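Local coordinates for esterase (Pseudomonas putida, PDB 1ZOI), which probably hydrolyses carboxylic esters stereoselectively, as an alpha/beta-hydrolase-fold esterase linked to the preparation of D-beta-acetylthioisobutyric acid, at residues 75-80 and 108-113; 103-108 and 209-214; 2-7 and 80-85. All coordinates share one frame; numbering follows the deposited sequence.

Contact 1: 75-80 and 108-113; sequences YADDVA and ARHPED. Unlike the reference sequence in segment 108-113: Glu112 (reference Ala).
Asp77 OD1 is gripped by two donors from consecutive residues at the end of helix 98-109, Arg109 NE and His110 NE2. The bond from His110 NE2 to Asp77 OD1 is 2.8 Å long; it arrives on the anti side of the carboxylate, with the ring turned 82° to the carboxylate plane. Arg109 NE reaches Asp77 OD1 at 3.0 Å along a fairly straight path (160° at the hydrogen), descending from above the carboxylate plane while the oxygen stays in the guanidinium plane. Arg109 NH2 takes the other oxygen, Asp77 OD2, at 3.0 Å on its syn lone pair, which makes this a side-on, two-nitrogen salt bridge. The arginine starts with CG wedged between its backbone N and carbonyl carbon (chi1 54°); CG and CD run along Ala76 CB, and the bend at chi3 then turns NE toward the aspartate. Ala80 CB sits over one face of the imidazole in a CH-pi contact, 3.5 Å from the His110 centroid. In the ring plane, His110 ND1 donates to Glu112 OE1 at 2.8 Å, inside the type I turn from His110 to Asp113. With both ring nitrogens donating to carboxylates, the imidazole has its rotation fixed and is probably biased toward the protonated, cationic form. Asp73 adds a salt bridge to Arg109 NH1, and Lys7 makes a long, weak ion pair with Asp77 OD2, so charges alternate across this surface patch. The contact fastens the N-terminal half of helix 72-86 to the C-terminal end of helix 98-109, where His110 leaves helical geometry and the chain turns toward strand 118-121; Tyr106 of the latter helix packs against Val79 and the His110 ring.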
loop_
_atom_site.group_PDB
_atom_site.type_symbol
_atom_site.label_atom_id
_atom_site.label_comp_id
_atom_site.label_asym_id
_atom_site.label_seq_id
_atom_site.Cartn_x
_atom_site.Cartn_y
_atom_site.Cartn_z
ATOM N N TYR A 75 13.422 -6.972 -18.530
ATOM C CA TYR A 75 13.758 -6.953 -17.112
ATOM C C TYR A 75 15.246 -6.626 -16.986
ATOM O O TYR A 75 15.647 -5.837 -16.136
ATOM C CB TYR A 75 13.503 -8.307 -16.438
ATOM C CG TYR A 75 12.077 -8.821 -16.424
ATOM C CD1 TYR A 75 10.979 -7.961 -16.524
ATOM C CD2 TYR A 75 11.827 -10.180 -16.243
ATOM C CE1 TYR A 75 9.666 -8.458 -16.439
ATOM C CE2 TYR A 75 10.540 -10.681 -16.154
ATOM C CZ TYR A 75 9.464 -9.824 -16.250
ATOM O OH TYR A 75 8.197 -10.349 -16.121
ATOM N N ALA A 76 16.054 -7.230 -17.857
ATOM C CA ALA A 76 17.500 -7.020 -17.847
ATOM C C ALA A 76 17.882 -5.600 -18.249
ATOM O O ALA A 76 18.790 -5.005 -17.667
ATOM C CB ALA A 76 18.173 -8.026 -18.763
ATOM N N ASP A 77 17.199 -5.049 -19.248
ATOM C CA ASP A 77 17.516 -3.689 -19.655
ATOM C C ASP A 77 17.117 -2.715 -18.549
ATOM O O ASP A 77 17.744 -1.668 -18.374
ATOM C CB ASP A 77 16.820 -3.337 -20.974
ATOM C CG ASP A 77 17.374 -4.125 -22.152
ATOM O OD1 ASP A 77 18.497 -4.672 -22.035
ATOM O OD2 ASP A 77 16.692 -4.187 -23.199
ATOM N N ASP A 78 16.071 -3.048 -17.795
ATOM C CA ASP A 78 15.657 -2.181 -16.701
ATOM C C ASP A 78 16.751 -2.190 -15.634
ATOM O O ASP A 78 17.031 -1.170 -15.011
ATOM C CB ASP A 78 14.323 -2.643 -16.108
ATOM C CG ASP A 78 13.158 -2.457 -17.072
ATOM O OD1 ASP A 78 13.294 -1.677 -18.041
ATOM O OD2 ASP A 78 12.100 -3.084 -16.853
ATOM N N VAL A 79 17.375 -3.348 -15.428
ATOM C CA VAL A 79 18.455 -3.448 -14.452
ATOM C C VAL A 79 19.569 -2.506 -14.911
ATOM O O VAL A 79 20.140 -1.757 -14.117
ATOM C CB VAL A 79 19.019 -4.887 -14.369
ATOM C CG1 VAL A 79 20.244 -4.916 -13.456
ATOM C CG2 VAL A 79 17.956 -5.837 -13.826
ATOM N N ALA A 80 19.861 -2.541 -16.205
ATOM C CA ALA A 80 20.898 -1.689 -16.770
ATOM C C ALA A 80 20.625 -0.217 -16.487
ATOM O O ALA A 80 21.544 0.540 -16.187
ATOM C CB ALA A 80 21.010 -1.926 -18.279
ATOM N N ALA A 108 24.380 -11.369 -19.101
ATOM C CA ALA A 108 24.570 -11.849 -20.458
ATOM C C ALA A 108 24.413 -10.753 -21.517
ATOM O O ALA A 108 25.269 -10.616 -22.388
ATOM C CB ALA A 108 23.606 -12.998 -20.737
ATOM N N ARG A 109 23.341 -9.964 -21.470
ATOM C CA ARG A 109 23.211 -8.927 -22.493
ATOM C C ARG A 109 23.850 -7.587 -22.147
ATOM O O ARG A 109 23.868 -6.674 -22.972
ATOM C CB ARG A 109 21.747 -8.738 -22.938
ATOM C CG ARG A 109 20.715 -8.472 -21.873
ATOM C CD ARG A 109 19.302 -8.595 -22.477
ATOM N NE ARG A 109 18.858 -7.402 -23.205
ATOM C CZ ARG A 109 18.323 -7.413 -24.425
ATOM N NH1 ARG A 109 18.167 -8.556 -25.082
ATOM N NH2 ARG A 109 17.917 -6.280 -24.985
ATOM N N HIS A 110 24.399 -7.474 -20.941
ATOM C CA HIS A 110 25.065 -6.242 -20.529
ATOM C C HIS A 110 26.469 -6.525 -20.000
ATOM O O HIS A 110 26.791 -6.216 -18.854
ATOM C CB HIS A 110 24.229 -5.518 -19.475
ATOM C CG HIS A 110 22.982 -4.906 -20.028
ATOM N ND1 HIS A 110 22.994 -3.777 -20.818
ATOM C CD2 HIS A 110 21.689 -5.303 -19.959
ATOM C CE1 HIS A 110 21.763 -3.506 -21.214
ATOM N NE2 HIS A 110 20.953 -4.417 -20.708
ATOM N N PRO A 111 27.330 -7.111 -20.848
ATOM C CA PRO A 111 28.707 -7.447 -20.482
ATOM C C PRO A 111 29.587 -6.247 -20.137
ATOM O O PRO A 111 30.602 -6.401 -19.459
ATOM C CB PRO A 111 29.208 -8.201 -21.710
ATOM C CG PRO A 111 28.489 -7.518 -22.821
ATOM C CD PRO A 111 27.084 -7.413 -22.270
ATOM N N GLU A 112 29.202 -5.059 -20.602
ATOM C CA GLU A 112 29.978 -3.853 -20.323
ATOM C C GLU A 112 30.117 -3.641 -18.819
ATOM O O GLU A 112 31.074 -3.015 -18.357
ATOM C CB GLU A 112 29.329 -2.619 -20.965
ATOM C CG GLU A 112 27.939 -2.273 -20.448
ATOM C CD GLU A 112 26.847 -3.145 -21.039
ATOM O OE1 GLU A 112 25.677 -2.982 -20.632
ATOM O OE2 GLU A 112 27.152 -3.986 -21.912
ATOM N N ASP A 113 29.155 -4.155 -18.059
ATOM C CA ASP A 113 29.190 -4.044 -16.603
ATOM C C ASP A 113 29.828 -5.328 -16.098
ATOM O O ASP A 113 29.213 -6.393 -16.131
ATOM C CB ASP A 113 27.771 -3.899 -16.037
ATOM C CG ASP A 113 27.747 -3.853 -14.515
ATOM O OD1 ASP A 113 26.641 -3.789 -13.933
ATOM O OD2 ASP A 113 28.831 -3.881 -13.895
#

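Contact 2: 103-108 and 209-214; sequences VVRYMA and TEDLKG
Arg105 and Asp211 bring their flat ends together almost perpendicular, guanidinium and carboxylate planes 77° apart, with a single carboxylate oxygen at the guanidinium edge. Arg105 NE donates to Asp211 OD2 at 2.7 Å, nearly straight at 167°, and the oxygen lies in the guanidinium plane, approached on its syn side. Arg105 NH2 adds a weak bond of 3.2 Å to the same Asp211 OD2. The arginine leaves its helix pointing away from helix 209-214; bends at chi2 and chi3 fold the chain back until NE faces the aspartate. Its remaining NH1 forms a salt bridge with Asp73 of helix 72-86, so the guanidinium is held between two acidic side chains. Asp211 is wedged between the helices: Ala108 CB lies 3.3 Å from Asp211 OD1, and Val104 CG1 presses tightly on Asp211 CB, also at 3.3 Å. On the buried side of this polar pair, both methyls of Val104 meet one branch of Leu212, CD2, with Val104 CG1 and Leu212 CD2 3.7 Å apart and the two side chains crossing at about a right angle. Leu212 itself reaches on to Ser239 and Leu242 of helix 236-242, while Val104 also covers Leu120 of strand 118-121. The axes of the short helical segments come within 8.9 Å at a crossing angle of 64°, with Ala108 CB packed on the Asp211 carboxylate. This is helix-on-helix packing over one face of the central sheet in an alpha/beta hydrolase: helix 98-109 comes directly after strand 92-96, and helix 209-214 leads into the parallel strand 219-224.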
loop_
_atom_site.group_PDB
_atom_site.type_symbol
_atom_site.label_atom_id
_atom_site.label_comp_id
_atom_site.label_asym_id
_atom_site.label_seq_id
_atom_site.Cartn_x
_atom_site.Cartn_y
_atom_site.Cartn_z
ATOM N N VAL A 103 19.038 -11.739 -13.113
ATOM C CA VAL A 103 20.463 -11.512 -12.899
ATOM C C VAL A 103 21.278 -12.133 -14.035
ATOM O O VAL A 103 22.144 -11.479 -14.623
ATOM C CB VAL A 103 20.926 -12.128 -11.559
ATOM C CG1 VAL A 103 22.452 -12.120 -11.476
ATOM C CG2 VAL A 103 20.339 -11.339 -10.394
ATOM N N VAL A 104 20.995 -13.395 -14.336
ATOM C CA VAL A 104 21.704 -14.107 -15.395
ATOM C C VAL A 104 21.518 -13.454 -16.767
ATOM O O VAL A 104 22.474 -13.333 -17.534
ATOM C CB VAL A 104 21.251 -15.589 -15.442
ATOM C CG1 VAL A 104 21.821 -16.286 -16.654
ATOM C CG2 VAL A 104 21.718 -16.302 -14.178
ATOM N N ARG A 105 20.299 -13.025 -17.083
ATOM C CA ARG A 105 20.057 -12.385 -18.375
ATOM C C ARG A 105 20.776 -11.035 -18.416
ATOM O O ARG A 105 21.294 -10.630 -19.454
ATOM C CB ARG A 105 18.548 -12.216 -18.617
ATOM C CG ARG A 105 18.157 -11.554 -19.952
ATOM C CD ARG A 105 18.801 -12.222 -21.171
ATOM N NE ARG A 105 18.552 -13.659 -21.255
ATOM C CZ ARG A 105 17.483 -14.224 -21.812
ATOM N NH1 ARG A 105 16.523 -13.481 -22.355
ATOM N NH2 ARG A 105 17.374 -15.547 -21.826
ATOM N N TYR A 106 20.823 -10.346 -17.279
ATOM C CA TYR A 106 21.505 -9.058 -17.213
ATOM C C TYR A 106 22.993 -9.210 -17.504
ATOM O O TYR A 106 23.560 -8.468 -18.309
ATOM C CB TYR A 106 21.349 -8.427 -15.829
ATOM C CG TYR A 106 22.175 -7.171 -15.669
ATOM C CD1 TYR A 106 21.874 -6.022 -16.402
ATOM C CD2 TYR A 106 23.276 -7.140 -14.815
ATOM C CE1 TYR A 106 22.649 -4.876 -16.292
ATOM C CE2 TYR A 106 24.063 -5.994 -14.694
ATOM C CZ TYR A 106 23.744 -4.866 -15.436
ATOM O OH TYR A 106 24.506 -3.724 -15.326
ATOM N N MET A 107 23.619 -10.167 -16.827
ATOM C CA MET A 107 25.048 -10.421 -16.985
ATOM C C MET A 107 25.390 -10.882 -18.388
ATOM O O MET A 107 26.546 -10.799 -18.814
ATOM C CB MET A 107 25.507 -11.475 -15.977
ATOM C CG MET A 107 25.300 -11.055 -14.528
ATOM S SD MET A 107 25.768 -12.308 -13.338
ATOM C CE MET A 107 24.580 -13.566 -13.674
ATOM N N ALA A 108 24.380 -11.369 -19.101
ATOM C CA ALA A 108 24.570 -11.849 -20.458
ATOM C C ALA A 108 24.413 -10.753 -21.517
ATOM O O ALA A 108 25.269 -10.616 -22.388
ATOM C CB ALA A 108 23.606 -12.998 -20.737
ATOM N N THR A 209 20.055 -21.278 -20.572
ATOM C CA THR A 209 21.246 -22.084 -20.818
ATOM C C THR A 209 22.388 -21.309 -21.471
ATOM O O THR A 209 23.527 -21.355 -20.998
ATOM C CB THR A 209 20.898 -23.313 -21.676
ATOM O OG1 THR A 209 19.939 -24.112 -20.974
ATOM C CG2 THR A 209 22.134 -24.152 -21.948
ATOM N N GLU A 210 22.087 -20.593 -22.547
ATOM C CA GLU A 210 23.112 -19.823 -23.242
ATOM C C GLU A 210 23.766 -18.797 -22.320
ATOM O O GLU A 210 24.991 -18.648 -22.317
ATOM C CB GLU A 210 22.519 -19.101 -24.456
ATOM C CG GLU A 210 23.557 -18.336 -25.271
ATOM C CD GLU A 210 22.937 -17.453 -26.342
ATOM O OE1 GLU A 210 23.698 -16.785 -27.075
ATOM O OE2 GLU A 210 21.692 -17.425 -26.450
ATOM N N ASP A 211 22.950 -18.093 -21.539
ATOM C CA ASP A 211 23.474 -17.075 -20.630
ATOM C C ASP A 211 24.409 -17.692 -19.598
ATOM O O ASP A 211 25.490 -17.171 -19.335
ATOM C CB ASP A 211 22.345 -16.353 -19.880
ATOM C CG ASP A 211 21.325 -15.706 -20.802
ATOM O OD1 ASP A 211 21.667 -15.327 -21.945
ATOM O OD2 ASP A 211 20.168 -15.559 -20.358
ATOM N N LEU A 212 23.975 -18.802 -19.015
ATOM C CA LEU A 212 24.744 -19.491 -17.988
ATOM C C LEU A 212 26.117 -19.937 -18.464
ATOM O O LEU A 212 27.115 -19.731 -17.772
ATOM C CB LEU A 212 23.962 -20.701 -17.476
ATOM C CG LEU A 212 22.644 -20.427 -16.744
ATOM C CD1 LEU A 212 21.987 -21.748 -16.403
ATOM C CD2 LEU A 212 22.902 -19.612 -15.479
ATOM N N LYS A 213 26.173 -20.537 -19.649
ATOM C CA LYS A 213 27.445 -21.014 -20.188
ATOM C C LYS A 213 28.453 -19.899 -20.449
ATOM O O LYS A 213 29.662 -20.148 -20.522
ATOM C CB LYS A 213 27.210 -21.786 -21.490
ATOM C CG LYS A 213 26.462 -23.092 -21.315
ATOM C CD LYS A 213 26.185 -23.736 -22.664
ATOM C CE LYS A 213 25.371 -25.012 -22.516
ATOM N NZ LYS A 213 24.928 -25.538 -23.842
ATOM N N GLY A 214 27.961 -18.670 -20.584
ATOM C CA GLY A 214 28.843 -17.549 -20.862
ATOM C C GLY A 214 29.318 -16.726 -19.678
ATOM O O GLY A 214 30.189 -15.870 -19.832
#

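Contact 3: 2-7 and 80-85; sequences SYVTTK and AAVVAH
Val4 CG2 and the His85 ring carry the aromatic part of the contact: the methyl lies 3.6 Å from His85 CG, and Val4 CB sits over one ring face in a CH-pi contact, 4.1 Å from the centroid. His85 extends its CG opposite the backbone N (chi1 -169°), which carries the imidazole alongside the valine, the two side chains sliding past each other in opposite directions. The aliphatic part uses the other branch, Val4 CG1, which meets Val82 CG2 at 3.9 Å with the side chains at about a right angle. Val4 CG2 also faces the helix backbone, and further along Thr6 CG2 reaches Ala81 CB at 4.2 Å. The hydroxyl of Thr6 is engaged elsewhere, by Asp8 and the backbone N of Val10. The backbone of Val4 pairs with Ile12 of strand 11-17, while its side chain packs on helix 72-86; strand 3-5, outermost in the sheet, and helical segment 80-85 run at 112° to each other. With apolar and CH-pi packing and no polar bond across the segments, the join rests mainly on shape and burial of Val4, while His85 shields it at the solvent edge.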
loop_
_atom_site.group_PDB
_atom_site.type_symbol
_atom_site.label_atom_id
_atom_site.label_comp_id
_atom_site.label_asym_id
_atom_site.label_seq_id
_atom_site.Cartn_x
_atom_site.Cartn_y
_atom_site.Cartn_z
ATOM N N SER A 2 13.167 6.011 -4.492
ATOM C CA SER A 2 13.656 6.770 -5.678
ATOM C C SER A 2 13.213 6.092 -6.969
ATOM O O SER A 2 12.762 4.946 -6.957
ATOM C CB SER A 2 15.182 6.866 -5.643
ATOM O OG SER A 2 15.625 7.417 -4.412
ATOM N N TYR A 3 13.360 6.802 -8.081
ATOM C CA TYR A 3 12.961 6.280 -9.380
ATOM C C TYR A 3 13.960 6.596 -10.484
ATOM O O TYR A 3 14.703 7.570 -10.404
ATOM C CB TYR A 3 11.617 6.889 -9.786
ATOM C CG TYR A 3 10.411 6.314 -9.088
ATOM C CD1 TYR A 3 9.817 5.139 -9.544
ATOM C CD2 TYR A 3 9.847 6.958 -7.986
ATOM C CE1 TYR A 3 8.686 4.618 -8.923
ATOM C CE2 TYR A 3 8.713 6.441 -7.355
ATOM C CZ TYR A 3 8.141 5.270 -7.834
ATOM O OH TYR A 3 7.019 4.754 -7.231
ATOM N N VAL A 4 13.967 5.757 -11.510
ATOM C CA VAL A 4 14.797 5.981 -12.681
ATOM C C VAL A 4 13.870 5.733 -13.864
ATOM O O VAL A 4 13.001 4.864 -13.806
ATOM C CB VAL A 4 16.019 5.026 -12.758
ATOM C CG1 VAL A 4 15.571 3.575 -12.787
ATOM C CG2 VAL A 4 16.841 5.348 -14.002
ATOM N N THR A 5 14.024 6.520 -14.922
ATOM C CA THR A 5 13.201 6.345 -16.109
ATOM C C THR A 5 14.001 5.536 -17.117
ATOM O O THR A 5 15.141 5.880 -17.435
ATOM C CB THR A 5 12.823 7.701 -16.741
ATOM O OG1 THR A 5 12.084 8.480 -15.794
ATOM C CG2 THR A 5 11.975 7.488 -17.988
ATOM N N THR A 6 13.408 4.454 -17.607
ATOM C CA THR A 6 14.071 3.592 -18.579
ATOM C C THR A 6 13.999 4.193 -19.976
ATOM O O THR A 6 13.300 5.185 -20.199
ATOM C CB THR A 6 13.414 2.212 -18.643
ATOM O OG1 THR A 6 12.064 2.361 -19.092
ATOM C CG2 THR A 6 13.426 1.543 -17.275
ATOM N N LYS A 7 14.718 3.575 -20.911
ATOM C CA LYS A 7 14.742 4.028 -22.298
ATOM C C LYS A 7 13.328 4.046 -22.860
ATOM O O LYS A 7 12.964 4.949 -23.614
ATOM C CB LYS A 7 15.583 3.089 -23.166
ATOM C CG LYS A 7 16.957 2.747 -22.626
ATOM C CD LYS A 7 17.623 1.685 -23.497
ATOM C CE LYS A 7 16.751 0.434 -23.616
ATOM N NZ LYS A 7 17.384 -0.642 -24.433
ATOM N N ALA A 80 19.861 -2.541 -16.205
ATOM C CA ALA A 80 20.898 -1.689 -16.770
ATOM C C ALA A 80 20.625 -0.217 -16.487
ATOM O O ALA A 80 21.544 0.540 -16.187
ATOM C CB ALA A 80 21.010 -1.926 -18.279
ATOM N N ALA A 81 19.362 0.194 -16.573
ATOM C CA ALA A 81 19.017 1.590 -16.314
ATOM C C ALA A 81 19.297 1.961 -14.856
ATOM O O ALA A 81 19.784 3.059 -14.555
ATOM C CB ALA A 81 17.548 1.840 -16.655
ATOM N N VAL A 82 18.991 1.040 -13.946
ATOM C CA VAL A 82 19.220 1.277 -12.529
ATOM C C VAL A 82 20.717 1.399 -12.257
ATOM O O VAL A 82 21.168 2.338 -11.595
ATOM C CB VAL A 82 18.628 0.130 -11.670
ATOM C CG1 VAL A 82 19.048 0.291 -10.214
ATOM C CG2 VAL A 82 17.105 0.150 -11.769
ATOM N N VAL A 83 21.485 0.454 -12.783
ATOM C CA VAL A 83 22.931 0.451 -12.598
ATOM C C VAL A 83 23.595 1.729 -13.120
ATOM O O VAL A 83 24.437 2.316 -12.439
ATOM C CB VAL A 83 23.570 -0.772 -13.292
ATOM C CG1 VAL A 83 25.086 -0.679 -13.223
ATOM C CG2 VAL A 83 23.097 -2.052 -12.623
ATOM N N ALA A 84 23.219 2.156 -14.326
ATOM C CA ALA A 84 23.796 3.363 -14.918
ATOM C C ALA A 84 23.425 4.599 -14.114
ATOM O O ALA A 84 24.256 5.475 -13.868
ATOM C CB ALA A 84 23.316 3.526 -16.360
ATOM N N HIS A 85 22.166 4.661 -13.703
ATOM C CA HIS A 85 21.669 5.789 -12.933
ATOM C C HIS A 85 22.455 5.997 -11.637
ATOM O O HIS A 85 22.812 7.126 -11.292
ATOM C CB HIS A 85 20.183 5.576 -12.621
ATOM C CG HIS A 85 19.499 6.785 -12.065
ATOM N ND1 HIS A 85 19.157 6.903 -10.735
ATOM C CD2 HIS A 85 19.085 7.927 -12.662
ATOM C CE1 HIS A 85 18.560 8.065 -10.538
ATOM N NE2 HIS A 85 18.504 8.706 -11.691
#

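How the contacts relate
Helix 72-86 and helix 98-109 tie the three contacts together. Contact 1 links the two helices directly, contact 2 continues from the second to helix 209-214, and contact 3 from the first to the edge strand 3-5. Contacts 1 and 2 share Ala108, with centres about 10 Å apart, and are also linked by Tyr106 OH, 2.6 Å from Asp113 OD1, a probable hydrogen bond. Contacts 1 and 3 share Ala80, about 11 Å apart. Contacts 2 and 3, about 21 Å apart, meet where Tyr106 OH packs 3.5 Å from Val83 CG2. In this fold the nucleophile elbow normally joins the equivalents of strand 92-96 and helix 98-109; contacts 1 and 2 hold later parts of that helix.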